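Local atomic coordinates of quinone oxidoreductase 1 (Escherichia coli, PDB entry 1QOR), a protein that catalyses the NADPH-dependent one-electron reduction of quinones to semiquinones, working as a homodimer of the zinc-containing alcohol dehydrogenase family. Residues N29-N35 / S97-A103; S59-A65 / Q89-Y95; D83-Y87 / I113-A119; S121-L126 / A279-F284. One frame throughout, in Å; residues are numbered along the deposited sequence.

In the fold
From the N terminus, strand 30-35 pairs with strand 98-102 in interaction 1, closing a loop of 61 residues. Interaction 2 closes a shorter loop wholly within it, joining the loop before strand 65-72 to the loop between strands 84-87 and 98-102; H99 NE2 links the two contacts by a hydrogen bond to A91 O. Interaction 3 starts inside both loops, at strand 84-87, and ends beyond them on helix 115-135, and therefore crosses interactions 1 and 2. Farther along the same helix, interaction 4 reaches across 152 residues to helix 273-288. E64 of interaction 2 meets helix 115-135 as well, its carboxylate accepting from L123 N.

Interaction 1: residues N29-N35 / S97-A103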
loop_
_atom_site.group_PDB
_atom_site.type_symbol
_atom_site.label_atom_id
_atom_site.label_comp_id
_atom_site.label_asym_id
_atom_site.label_seq_id
_atom_site.Cartn_x
_atom_site.Cartn_y
_atom_site.Cartn_z
ATOM N N ASN A 29 -10.935 -36.080 -0.851
ATOM C CA ASN A 29 -9.942 -35.241 -0.174
ATOM C C ASN A 29 -10.480 -34.470 1.060
ATOM O O ASN A 29 -9.838 -33.543 1.549
ATOM C CB ASN A 29 -9.324 -34.262 -1.193
ATOM C CG ASN A 29 -10.366 -33.294 -1.815
ATOM O OD1 ASN A 29 -11.585 -33.508 -1.725
ATOM N ND2 ASN A 29 -9.878 -32.231 -2.447
ATOM N N GLU A 30 -11.631 -34.883 1.573
ATOM C CA GLU A 30 -12.266 -34.243 2.711
ATOM C C GLU A 30 -12.367 -35.151 3.940
ATOM O O GLU A 30 -12.139 -36.351 3.868
ATOM C CB GLU A 30 -13.697 -33.831 2.334
ATOM C CG GLU A 30 -13.809 -32.900 1.133
ATOM C CD GLU A 30 -15.239 -32.403 0.878
ATOM O OE1 GLU A 30 -16.211 -33.137 1.165
ATOM O OE2 GLU A 30 -15.390 -31.267 0.376
ATOM N N ILE A 31 -12.725 -34.561 5.073
ATOM C CA ILE A 31 -12.943 -35.299 6.318
ATOM C C ILE A 31 -14.289 -34.736 6.780
ATOM O O ILE A 31 -14.690 -33.645 6.343
ATOM C CB ILE A 31 -11.875 -34.981 7.408
ATOM C CG1 ILE A 31 -11.861 -33.471 7.740
ATOM C CG2 ILE A 31 -10.529 -35.496 6.970
ATOM C CD1 ILE A 31 -10.896 -33.016 8.836
ATOM N N GLN A 32 -15.020 -35.499 7.583
ATOM C CA GLN A 32 -16.291 -35.046 8.111
ATOM C C GLN A 32 -16.060 -34.837 9.594
ATOM O O GLN A 32 -15.520 -35.730 10.267
ATOM C CB GLN A 32 -17.334 -36.114 7.926
ATOM C CG GLN A 32 -18.604 -35.827 8.665
ATOM C CD GLN A 32 -19.720 -36.679 8.131
ATOM O OE1 GLN A 32 -20.123 -36.528 6.961
ATOM N NE2 GLN A 32 -20.209 -37.613 8.955
ATOM N N VAL A 33 -16.529 -33.712 10.124
ATOM C CA VAL A 33 -16.304 -33.397 11.535
ATOM C C VAL A 33 -17.571 -33.131 12.303
ATOM O O VAL A 33 -18.470 -32.455 11.814
ATOM C CB VAL A 33 -15.369 -32.155 11.661
ATOM C CG1 VAL A 33 -15.250 -31.671 13.094
ATOM C CG2 VAL A 33 -14.002 -32.470 11.063
ATOM N N GLU A 34 -17.691 -33.753 13.461
ATOM C CA GLU A 34 -18.847 -33.498 14.297
ATOM C C GLU A 34 -18.354 -32.307 15.122
ATOM O O GLU A 34 -17.407 -32.456 15.933
ATOM C CB GLU A 34 -19.111 -34.654 15.241
ATOM C CG GLU A 34 -19.602 -35.942 14.632
ATOM C CD GLU A 34 -19.643 -37.032 15.701
ATOM O OE1 GLU A 34 -20.410 -36.883 16.699
ATOM O OE2 GLU A 34 -18.838 -37.994 15.586
ATOM N N ASN A 35 -18.964 -31.141 14.912
ATOM C CA ASN A 35 -18.546 -29.923 15.585
ATOM C C ASN A 35 -18.940 -29.889 17.053
ATOM O O ASN A 35 -20.056 -30.236 17.396
ATOM C CB ASN A 35 -19.067 -28.699 14.827
ATOM C CG ASN A 35 -18.381 -28.506 13.445
ATOM O OD1 ASN A 35 -18.961 -27.894 12.549
ATOM N ND2 ASN A 35 -17.167 -29.010 13.283
ATOM N N SER A 97 -23.705 -28.771 13.045
ATOM C CA SER A 97 -23.258 -29.815 13.946
ATOM C C SER A 97 -22.326 -30.807 13.256
ATOM O O SER A 97 -21.520 -31.442 13.912
ATOM C CB SER A 97 -24.464 -30.489 14.621
ATOM O OG SER A 97 -25.349 -31.070 13.681
ATOM N N VAL A 98 -22.361 -30.870 11.930
ATOM C CA VAL A 98 -21.497 -31.779 11.157
ATOM C C VAL A 98 -21.144 -31.019 9.880
ATOM O O VAL A 98 -22.042 -30.491 9.196
ATOM C CB VAL A 98 -22.258 -33.077 10.694
ATOM C CG1 VAL A 98 -21.300 -34.091 10.069
ATOM C CG2 VAL A 98 -23.044 -33.687 11.858
ATOM N N HIS A 99 -19.866 -30.994 9.517
ATOM C CA HIS A 99 -19.457 -30.269 8.327
ATOM C C HIS A 99 -18.352 -31.035 7.610
ATOM O O HIS A 99 -17.577 -31.753 8.241
ATOM C CB HIS A 99 -18.999 -28.843 8.735
ATOM C CG HIS A 99 -18.834 -27.885 7.577
ATOM N ND1 HIS A 99 -19.723 -27.817 6.522
ATOM C CD2 HIS A 99 -17.892 -26.939 7.332
ATOM C CE1 HIS A 99 -19.336 -26.872 5.681
ATOM N NE2 HIS A 99 -18.228 -26.322 6.149
ATOM N N ASN A 100 -18.329 -30.988 6.286
ATOM C CA ASN A 100 -17.245 -31.674 5.573
ATOM C C ASN A 100 -16.219 -30.594 5.222
ATOM O O ASN A 100 -16.597 -29.484 4.868
ATOM C CB ASN A 100 -17.747 -32.425 4.321
ATOM C CG ASN A 100 -18.702 -33.550 4.661
ATOM O OD1 ASN A 100 -18.463 -34.334 5.567
ATOM N ND2 ASN A 100 -19.799 -33.622 3.943
ATOM N N ILE A 101 -14.933 -30.912 5.337
ATOM C CA ILE A 101 -13.888 -29.937 5.106
ATOM C C ILE A 101 -12.718 -30.557 4.347
ATOM O O ILE A 101 -12.369 -31.716 4.578
ATOM C CB ILE A 101 -13.306 -29.398 6.511
ATOM C CG1 ILE A 101 -14.398 -28.795 7.375
ATOM C CG2 ILE A 101 -12.200 -28.354 6.301
ATOM C CD1 ILE A 101 -14.898 -29.751 8.417
ATOM N N ILE A 102 -12.105 -29.772 3.459
ATOM C CA ILE A 102 -10.919 -30.222 2.731
ATOM C C ILE A 102 -9.896 -30.450 3.845
ATOM O O ILE A 102 -9.613 -29.546 4.627
ATOM C CB ILE A 102 -10.379 -29.136 1.735
ATOM C CG1 ILE A 102 -11.135 -29.190 0.405
ATOM C CG2 ILE A 102 -8.917 -29.367 1.413
ATOM C CD1 ILE A 102 -12.642 -29.054 0.534
ATOM N N ALA A 103 -9.362 -31.663 3.898
ATOM C CA ALA A 103 -8.410 -32.079 4.901
ATOM C C ALA A 103 -7.115 -31.264 5.030
ATOM O O ALA A 103 -6.476 -31.299 6.083
ATOM C CB ALA A 103 -8.109 -33.563 4.740
HETATM O O HOH W 1 -22.063 -32.105 16.774
#
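Two antiparallel strands of the GroES-like domain pair here, 30-35 with 98-102, their axes approaching to 4.5 Å and running at 152° to each other. Two hydrogen-bonded pairs, I31 with I101 and V33 with H99, alternate with non-hydrogen-bonded ones, and the bonds A103 N to N29 O and N35 N to S97 O continue the pairing beyond the bridged pairs at either end. The I31 N to I101 O bond measures 2.9 Å. N35 N, by contrast, comes to S97 O from above its carbonyl plane, 41° out of it. I31, V33, H99 and I101 share one face of the sheet. There I101 CD1 reaches diagonally to V33 CG2 (3.9 Å), and I31 CG2, lying anti to the carbonyl carbon, meets A103 CB at 3.8 Å; V85 and Y87 of strand 84-87 pack against this same face. The other face carries Q32, N100, E34 and V98. Q32 has CG anti to the backbone N (chi1 169°), and this extended chain passes V98 CG1, which touches Q32 CG at 3.5 Å. N100 takes its own hydrogen bond to A24 O through ND2. E30 OE1 accepts from A27 N, while its other oxygen, OE2, rests against I102 CD1 at 3.5 Å. At the far end one water donates to two carbonyls at once, N35 O at 2.8 Å and S97 O at 3.0 Å.

Interaction 2: residues S59-A65 / Q89-Y95; sequences SGLGTEA and QSALGAY
Y95 leans on L61. Its CB lies 3.5 Å from L61 O, the oxygen that also accepts from Y95 N; CD1 passes G62 CA at 3.7 Å. On the CD2 side the ring turns a face to L61 CB, which sits 4.2 Å from the centroid and 18° off the normal, a CH-pi contact displaced toward the rim. Farther out, CE2 touches L61 CD1 at 3.7 Å, and OH ends in a hydrogen bond to D44, a residue of the NADP(+) site. The two segments are irregular loops of the GroES-like domain, leading into strands 65-72 and 98-102, and backbone bonds hold them together. G62 O accepts twice: G93 N lies in its carbonyl plane, whereas A94 N, 2.8 Å away, stands 55° out of it. A94 CB also lies close, 3.3 Å from G62 O. Y95 CD1 lies where a CB on G62 would point, and the positive phi of G62 (79°) is one that glycine adopts readily. Beyond, S90 N bonds T63 O on a lone pair, and T63 CG2 lies 3.2 Å from S90 O. Two waters complete the seam, one bridging G60 N to L92 O, the other L61 N to Y95 O.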
loop_
_atom_site.group_PDB
_atom_site.type_symbol
_atom_site.label_atom_id
_atom_site.label_comp_id
_atom_site.label_asym_id
_atom_site.label_seq_id
_atom_site.Cartn_x
_atom_site.Cartn_y
_atom_site.Cartn_z
ATOM N N SER A 59 -27.708 -20.225 1.690
ATOM C CA SER A 59 -26.322 -20.477 2.039
ATOM C C SER A 59 -26.155 -20.734 3.507
ATOM O O SER A 59 -26.981 -20.290 4.331
ATOM C CB SER A 59 -25.472 -19.270 1.645
ATOM O OG SER A 59 -24.108 -19.477 1.951
ATOM N N GLY A 60 -25.139 -21.537 3.820
ATOM C CA GLY A 60 -24.775 -21.778 5.205
ATOM C C GLY A 60 -23.837 -20.607 5.587
ATOM O O GLY A 60 -23.604 -19.689 4.773
ATOM N N LEU A 61 -23.227 -20.673 6.771
ATOM C CA LEU A 61 -22.353 -19.607 7.265
ATOM C C LEU A 61 -21.191 -20.165 8.112
ATOM O O LEU A 61 -21.244 -21.302 8.585
ATOM C CB LEU A 61 -23.182 -18.695 8.166
ATOM C CG LEU A 61 -23.416 -17.219 7.867
ATOM C CD1 LEU A 61 -23.636 -16.467 9.154
ATOM C CD2 LEU A 61 -22.246 -16.650 7.112
ATOM N N GLY A 62 -20.158 -19.346 8.324
ATOM C CA GLY A 62 -19.048 -19.759 9.163
ATOM C C GLY A 62 -18.047 -20.666 8.505
ATOM O O GLY A 62 -18.418 -21.519 7.694
ATOM N N THR A 63 -16.764 -20.415 8.752
ATOM C CA THR A 63 -15.703 -21.240 8.206
ATOM C C THR A 63 -14.794 -21.760 9.322
ATOM O O THR A 63 -13.751 -22.352 9.012
ATOM C CB THR A 63 -14.794 -20.462 7.250
ATOM O OG1 THR A 63 -14.130 -19.416 7.976
ATOM C CG2 THR A 63 -15.599 -19.882 6.119
ATOM N N GLU A 64 -15.182 -21.560 10.592
ATOM C CA GLU A 64 -14.340 -21.981 11.734
ATOM C C GLU A 64 -15.024 -22.874 12.757
ATOM O O GLU A 64 -16.094 -22.546 13.250
ATOM C CB GLU A 64 -13.822 -20.754 12.492
ATOM C CG GLU A 64 -12.793 -21.089 13.564
ATOM C CD GLU A 64 -12.433 -19.895 14.471
ATOM O OE1 GLU A 64 -13.196 -18.907 14.564
ATOM O OE2 GLU A 64 -11.356 -19.943 15.095
ATOM N N ALA A 65 -14.398 -23.991 13.112
ATOM C CA ALA A 65 -14.984 -24.850 14.105
ATOM C C ALA A 65 -13.943 -25.873 14.495
ATOM O O ALA A 65 -12.912 -26.027 13.811
ATOM C CB ALA A 65 -16.248 -25.515 13.574
ATOM N N GLN A 89 -10.715 -22.246 7.652
ATOM C CA GLN A 89 -11.021 -21.950 6.248
ATOM C C GLN A 89 -11.818 -23.031 5.530
ATOM O O GLN A 89 -11.380 -23.524 4.509
ATOM C CB GLN A 89 -9.688 -21.755 5.501
ATOM C CG GLN A 89 -8.801 -20.669 6.072
ATOM C CD GLN A 89 -7.324 -20.917 5.791
ATOM O OE1 GLN A 89 -6.714 -21.888 6.310
ATOM N NE2 GLN A 89 -6.735 -20.056 4.951
ATOM N N SER A 90 -12.958 -23.438 6.056
ATOM C CA SER A 90 -13.697 -24.471 5.380
ATOM C C SER A 90 -14.627 -23.760 4.412
ATOM O O SER A 90 -14.755 -22.538 4.455
ATOM C CB SER A 90 -14.541 -25.226 6.395
ATOM O OG SER A 90 -15.612 -24.396 6.834
ATOM N N ALA A 91 -15.290 -24.521 3.541
ATOM C CA ALA A 91 -16.291 -23.938 2.678
ATOM C C ALA A 91 -17.321 -23.367 3.673
ATOM O O ALA A 91 -17.393 -23.827 4.805
ATOM C CB ALA A 91 -16.940 -25.042 1.880
ATOM N N LEU A 92 -18.134 -22.416 3.257
ATOM C CA LEU A 92 -19.165 -21.860 4.129
ATOM C C LEU A 92 -20.062 -22.980 4.741
ATOM O O LEU A 92 -20.382 -23.966 4.067
ATOM C CB LEU A 92 -20.010 -20.898 3.293
ATOM C CG LEU A 92 -20.133 -19.386 3.540
ATOM C CD1 LEU A 92 -18.906 -18.766 4.217
ATOM C CD2 LEU A 92 -20.418 -18.723 2.187
ATOM N N GLY A 93 -20.467 -22.856 6.000
ATOM C CA GLY A 93 -21.298 -23.878 6.596
ATOM C C GLY A 93 -20.836 -24.401 7.954
ATOM O O GLY A 93 -21.482 -25.301 8.521
ATOM N N ALA A 94 -19.737 -23.866 8.503
ATOM C CA ALA A 94 -19.234 -24.306 9.818
ATOM C C ALA A 94 -20.276 -24.121 10.931
ATOM O O ALA A 94 -20.146 -24.756 11.993
ATOM C CB ALA A 94 -17.935 -23.629 10.172
ATOM N N TYR A 95 -21.277 -23.253 10.711
ATOM C CA TYR A 95 -22.369 -23.068 11.686
ATOM C C TYR A 95 -23.268 -24.312 11.509
ATOM O O TYR A 95 -24.375 -24.231 10.916
ATOM C CB TYR A 95 -23.226 -21.836 11.374
ATOM C CG TYR A 95 -22.733 -20.482 11.849
ATOM C CD1 TYR A 95 -21.369 -20.213 12.024
ATOM C CD2 TYR A 95 -23.633 -19.445 12.048
ATOM C CE1 TYR A 95 -20.930 -18.937 12.380
ATOM C CE2 TYR A 95 -23.207 -18.166 12.388
ATOM C CZ TYR A 95 -21.860 -17.931 12.548
ATOM O OH TYR A 95 -21.435 -16.660 12.822
HETATM O O HOH W 2 -23.256 -23.576 2.600
HETATM O O HOH W 3 -24.290 -23.266 8.041
#

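Interaction 3: residues D83-Y87 / I113-A119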
loop_
_atom_site.group_PDB
_atom_site.type_symbol
_atom_site.label_atom_id
_atom_site.label_comp_id
_atom_site.label_asym_id
_atom_site.label_seq_id
_atom_site.Cartn_x
_atom_site.Cartn_y
_atom_site.Cartn_z
ATOM N N ASP A 83 -9.652 -38.368 15.445
ATOM C CA ASP A 83 -8.761 -37.226 15.709
ATOM C C ASP A 83 -9.513 -35.977 16.099
ATOM O O ASP A 83 -10.690 -35.832 15.747
ATOM C CB ASP A 83 -7.892 -36.899 14.516
ATOM C CG ASP A 83 -6.799 -37.916 14.300
ATOM O OD1 ASP A 83 -6.576 -38.765 15.193
ATOM O OD2 ASP A 83 -6.146 -37.872 13.225
ATOM N N ARG A 84 -8.867 -35.123 16.899
ATOM C CA ARG A 84 -9.471 -33.850 17.334
ATOM C C ARG A 84 -8.883 -32.793 16.405
ATOM O O ARG A 84 -7.662 -32.701 16.287
ATOM C CB ARG A 84 -9.080 -33.515 18.769
ATOM C CG ARG A 84 -9.498 -34.542 19.827
ATOM C CD ARG A 84 -9.658 -33.907 21.244
ATOM N NE ARG A 84 -8.488 -33.099 21.538
ATOM C CZ ARG A 84 -8.497 -31.931 22.157
ATOM N NH1 ARG A 84 -9.615 -31.371 22.619
ATOM N NH2 ARG A 84 -7.366 -31.271 22.193
ATOM N N VAL A 85 -9.721 -32.020 15.721
ATOM C CA VAL A 85 -9.200 -31.019 14.778
ATOM C C VAL A 85 -9.888 -29.664 14.875
ATOM O O VAL A 85 -10.984 -29.544 15.457
ATOM C CB VAL A 85 -9.368 -31.497 13.292
ATOM C CG1 VAL A 85 -8.693 -32.814 13.062
ATOM C CG2 VAL A 85 -10.836 -31.603 12.952
ATOM N N VAL A 86 -9.221 -28.643 14.334
ATOM C CA VAL A 86 -9.795 -27.309 14.246
ATOM C C VAL A 86 -9.587 -26.882 12.792
ATOM O O VAL A 86 -8.586 -27.243 12.147
ATOM C CB VAL A 86 -9.003 -26.143 14.965
ATOM C CG1 VAL A 86 -9.926 -25.284 15.807
ATOM C CG2 VAL A 86 -7.698 -26.558 15.577
ATOM N N TYR A 87 -10.429 -25.980 12.335
ATOM C CA TYR A 87 -10.257 -25.439 11.002
ATOM C C TYR A 87 -10.793 -24.010 10.995
ATOM O O TYR A 87 -11.713 -23.678 11.766
ATOM C CB TYR A 87 -10.942 -26.313 9.944
ATOM C CG TYR A 87 -12.368 -26.633 10.232
ATOM C CD1 TYR A 87 -13.397 -25.805 9.795
ATOM C CD2 TYR A 87 -12.693 -27.785 10.950
ATOM C CE1 TYR A 87 -14.726 -26.128 10.071
ATOM C CE2 TYR A 87 -14.000 -28.115 11.229
ATOM C CZ TYR A 87 -15.021 -27.291 10.790
ATOM O OH TYR A 87 -16.333 -27.672 11.097
ATOM N N ILE A 113 -5.279 -28.480 24.317
ATOM C CA ILE A 113 -6.153 -27.415 23.892
ATOM C C ILE A 113 -7.557 -27.913 23.709
ATOM O O ILE A 113 -7.775 -28.870 22.978
ATOM C CB ILE A 113 -5.575 -26.731 22.635
ATOM C CG1 ILE A 113 -4.146 -26.218 22.971
ATOM C CG2 ILE A 113 -6.504 -25.554 22.178
ATOM C CD1 ILE A 113 -3.434 -25.579 21.853
ATOM N N SER A 114 -8.492 -27.299 24.437
ATOM C CA SER A 114 -9.885 -27.677 24.366
ATOM C C SER A 114 -10.585 -27.191 23.080
ATOM O O SER A 114 -10.160 -26.209 22.455
ATOM C CB SER A 114 -10.603 -27.116 25.563
ATOM O OG SER A 114 -10.977 -25.787 25.329
ATOM N N PHE A 115 -11.723 -27.803 22.762
ATOM C CA PHE A 115 -12.467 -27.438 21.557
ATOM C C PHE A 115 -12.939 -26.018 21.641
ATOM O O PHE A 115 -12.901 -25.320 20.633
ATOM C CB PHE A 115 -13.659 -28.377 21.293
ATOM C CG PHE A 115 -13.250 -29.748 20.873
ATOM C CD1 PHE A 115 -12.339 -29.923 19.861
ATOM C CD2 PHE A 115 -13.791 -30.865 21.484
ATOM C CE1 PHE A 115 -11.962 -31.212 19.452
ATOM C CE2 PHE A 115 -13.428 -32.142 21.086
ATOM C CZ PHE A 115 -12.513 -32.317 20.073
ATOM N N GLU A 116 -13.352 -25.582 22.836
ATOM C CA GLU A 116 -13.826 -24.215 23.035
ATOM C C GLU A 116 -12.682 -23.203 22.908
ATOM O O GLU A 116 -12.905 -22.065 22.472
ATOM C CB GLU A 116 -14.465 -24.068 24.405
ATOM C CG GLU A 116 -15.689 -24.941 24.621
ATOM C CD GLU A 116 -16.605 -24.422 25.737
ATOM O OE1 GLU A 116 -16.161 -23.577 26.553
ATOM O OE2 GLU A 116 -17.785 -24.852 25.786
ATOM N N GLN A 117 -11.466 -23.608 23.297
ATOM C CA GLN A 117 -10.307 -22.720 23.209
ATOM C C GLN A 117 -9.884 -22.584 21.774
ATOM O O GLN A 117 -9.457 -21.512 21.341
ATOM C CB GLN A 117 -9.102 -23.257 23.974
ATOM C CG GLN A 117 -9.198 -23.133 25.461
ATOM C CD GLN A 117 -8.014 -23.803 26.140
ATOM O OE1 GLN A 117 -7.682 -24.967 25.856
ATOM N NE2 GLN A 117 -7.332 -23.055 27.000
ATOM N N ALA A 118 -9.964 -23.701 21.061
ATOM C CA ALA A 118 -9.581 -23.765 19.664
ATOM C C ALA A 118 -10.511 -22.920 18.780
ATOM O O ALA A 118 -10.037 -22.087 18.002
ATOM C CB ALA A 118 -9.547 -25.211 19.213
ATOM N N ALA A 119 -11.820 -23.068 18.956
ATOM C CA ALA A 119 -12.791 -22.311 18.168
ATOM C C ALA A 119 -12.846 -20.827 18.581
ATOM O O ALA A 119 -13.484 -19.992 17.898
ATOM C CB ALA A 119 -14.191 -22.944 18.295
#
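With CG beside the backbone N (chi1 -60°) and a bend at chi3 (-49°), R84 brings its guanidinium round toward the start of helix 115-135, where F115, likewise with CG beside its N, holds its ring against the arginine chain. The aliphatic part makes the closest approach, R84 CD lying 3.5 Å from F115 CZ, with CB and CG also touching that end of the ring. The guanidinium then comes over one ring face: CZ is 4.8 Å from the centroid, a cation-pi contact, and NH1 stands 3.9 Å above the ring centre. The two planes are inclined at 43°, so this is no flat stack. What fixes the rotation of the guanidinium is I113 O at its edge. NH2 donates to that oxygen at 2.6 Å, close to the guanidinium plane, and NH1 adds a weak bond to the same atom. Deeper in, V86 CG1 presses on A118 CB at 3.4 Å, a tight carbon pair. The helix start is itself capped: S114 OG accepts from Q117 N at 3.0 Å and Q117 OE1 from S114 N at 2.8 Å. This reciprocal pair is a capping box with S114 as N-cap, at the point where the first turn of helix 115-135 packs against strand 84-87 of the GroES-like domain.

Interaction 4: residues S121-L126 / A279-F284; sequences SFLKGL and ASNELF
L283 is a knob in a hole: helix 273-288 sets it among S121, F122, G125 and L126 of helix 115-135, the segments crossing at 107° with axes 10.2 Å apart. In L283 a chi1 of 177° directs CG at the other helix, and from there both methyls enter the hole. CD1 stops 4.0 Å from G125 CA, where glycine, having no side chain, lets the methyl in, and CD2 lies 3.8 Å from S121 O and 3.9 Å from F122 CD1. F122 CE1 also meets F284 CZ; the ring planes are 25° apart, but with centroids 5.8 Å apart the two rings are displaced well past each other. L126 also lines the hole, its CD2 touching A279 CB at 3.7 Å. No hydrogen bond crosses this buried join. Beside it on helix 115-135, L123 and K124 contact the bound NADPH. S280 OG, which is hydrogen-bonded to L276 O, meets the F122 ring at its edge, 3.4 Å from F122 CE1.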
loop_
_atom_site.group_PDB
_atom_site.type_symbol
_atom_site.label_atom_id
_atom_site.label_comp_id
_atom_site.label_asym_id
_atom_site.label_seq_id
_atom_site.Cartn_x
_atom_site.Cartn_y
_atom_site.Cartn_z
ATOM N N SER A 121 -10.081 -19.106 19.068
ATOM C CA SER A 121 -8.856 -18.459 18.677
ATOM C C SER A 121 -8.146 -18.900 17.433
ATOM O O SER A 121 -7.090 -18.331 17.125
ATOM C CB SER A 121 -7.877 -18.710 19.824
ATOM O OG SER A 121 -7.635 -20.121 19.900
ATOM N N PHE A 122 -8.642 -19.919 16.743
ATOM C CA PHE A 122 -7.914 -20.387 15.555
ATOM C C PHE A 122 -7.860 -19.380 14.368
ATOM O O PHE A 122 -6.783 -18.968 13.941
ATOM C CB PHE A 122 -8.404 -21.780 15.120
ATOM C CG PHE A 122 -7.420 -22.515 14.233
ATOM C CD1 PHE A 122 -6.122 -22.782 14.679
ATOM C CD2 PHE A 122 -7.782 -22.909 12.944
ATOM C CE1 PHE A 122 -5.198 -23.432 13.849
ATOM C CE2 PHE A 122 -6.864 -23.559 12.109
ATOM C CZ PHE A 122 -5.575 -23.820 12.563
ATOM N N LEU A 123 -9.015 -18.968 13.856
ATOM C CA LEU A 123 -9.051 -18.002 12.759
ATOM C C LEU A 123 -8.426 -16.670 13.212
ATOM O O LEU A 123 -7.579 -16.120 12.540
ATOM C CB LEU A 123 -10.506 -17.756 12.301
ATOM C CG LEU A 123 -10.686 -17.022 10.958
ATOM C CD1 LEU A 123 -12.019 -17.414 10.266
ATOM C CD2 LEU A 123 -10.643 -15.531 11.196
ATOM N N LYS A 124 -8.848 -16.159 14.368
ATOM C CA LYS A 124 -8.325 -14.899 14.863
ATOM C C LYS A 124 -6.811 -14.966 15.212
ATOM O O LYS A 124 -6.059 -13.995 14.965
ATOM C CB LYS A 124 -9.150 -14.463 16.068
ATOM C CG LYS A 124 -10.618 -14.163 15.766
ATOM C CD LYS A 124 -11.447 -14.131 17.083
ATOM C CE LYS A 124 -12.971 -14.309 16.862
ATOM N NZ LYS A 124 -13.439 -15.683 16.351
ATOM N N GLY A 125 -6.337 -16.107 15.716
ATOM C CA GLY A 125 -4.923 -16.217 16.077
ATOM C C GLY A 125 -4.035 -16.299 14.847
ATOM O O GLY A 125 -2.900 -15.775 14.826
ATOM N N LEU A 126 -4.511 -17.008 13.821
ATOM C CA LEU A 126 -3.756 -17.109 12.557
ATOM C C LEU A 126 -3.676 -15.692 11.953
ATOM O O LEU A 126 -2.660 -15.304 11.325
ATOM C CB LEU A 126 -4.480 -18.063 11.604
ATOM C CG LEU A 126 -4.507 -19.553 12.012
ATOM C CD1 LEU A 126 -5.262 -20.300 10.955
ATOM C CD2 LEU A 126 -3.112 -20.157 12.086
ATOM N N ALA A 279 2.237 -21.811 11.175
ATOM C CA ALA A 279 1.475 -20.855 11.959
ATOM C C ALA A 279 0.751 -21.492 13.152
ATOM O O ALA A 279 0.689 -20.874 14.213
ATOM C CB ALA A 279 0.494 -20.109 11.075
ATOM N N SER A 280 0.187 -22.693 12.974
ATOM C CA SER A 280 -0.538 -23.405 14.044
ATOM C C SER A 280 0.427 -23.788 15.150
ATOM O O SER A 280 0.074 -23.777 16.333
ATOM C CB SER A 280 -1.151 -24.725 13.542
ATOM O OG SER A 280 -2.206 -24.516 12.641
ATOM N N ASN A 281 1.616 -24.215 14.744
ATOM C CA ASN A 281 2.617 -24.621 15.710
ATOM C C ASN A 281 2.944 -23.458 16.629
ATOM O O ASN A 281 2.997 -23.619 17.853
ATOM C CB ASN A 281 3.851 -25.194 15.007
ATOM C CG ASN A 281 3.578 -26.563 14.432
ATOM O OD1 ASN A 281 2.629 -27.238 14.833
ATOM N ND2 ASN A 281 4.368 -26.966 13.474
ATOM N N GLU A 282 3.115 -22.281 16.053
ATOM C CA GLU A 282 3.382 -21.101 16.857
ATOM C C GLU A 282 2.198 -20.824 17.805
ATOM O O GLU A 282 2.355 -20.791 19.032
ATOM C CB GLU A 282 3.584 -19.887 15.948
ATOM C CG GLU A 282 4.744 -20.063 15.045
ATOM C CD GLU A 282 6.021 -20.169 15.823
ATOM O OE1 GLU A 282 6.072 -19.576 16.928
ATOM O OE2 GLU A 282 6.973 -20.813 15.317
ATOM N N LEU A 283 1.030 -20.599 17.216
ATOM C CA LEU A 283 -0.179 -20.312 17.955
ATOM C C LEU A 283 -0.450 -21.301 19.095
ATOM O O LEU A 283 -0.735 -20.918 20.228
ATOM C CB LEU A 283 -1.380 -20.293 16.976
ATOM C CG LEU A 283 -2.745 -20.071 17.600
ATOM C CD1 LEU A 283 -2.810 -18.721 18.333
ATOM C CD2 LEU A 283 -3.837 -20.181 16.551
ATOM N N PHE A 284 -0.431 -22.580 18.765
ATOM C CA PHE A 284 -0.730 -23.621 19.735
ATOM C C PHE A 284 0.262 -23.624 20.882
ATOM O O PHE A 284 -0.110 -23.910 22.017
ATOM C CB PHE A 284 -0.704 -25.013 19.075
ATOM C CG PHE A 284 -1.860 -25.279 18.147
ATOM C CD1 PHE A 284 -3.026 -24.514 18.218
ATOM C CD2 PHE A 284 -1.795 -26.341 17.231
ATOM C CE1 PHE A 284 -4.099 -24.800 17.411
ATOM C CE2 PHE A 284 -2.885 -26.633 16.408
ATOM C CZ PHE A 284 -4.037 -25.857 16.509
#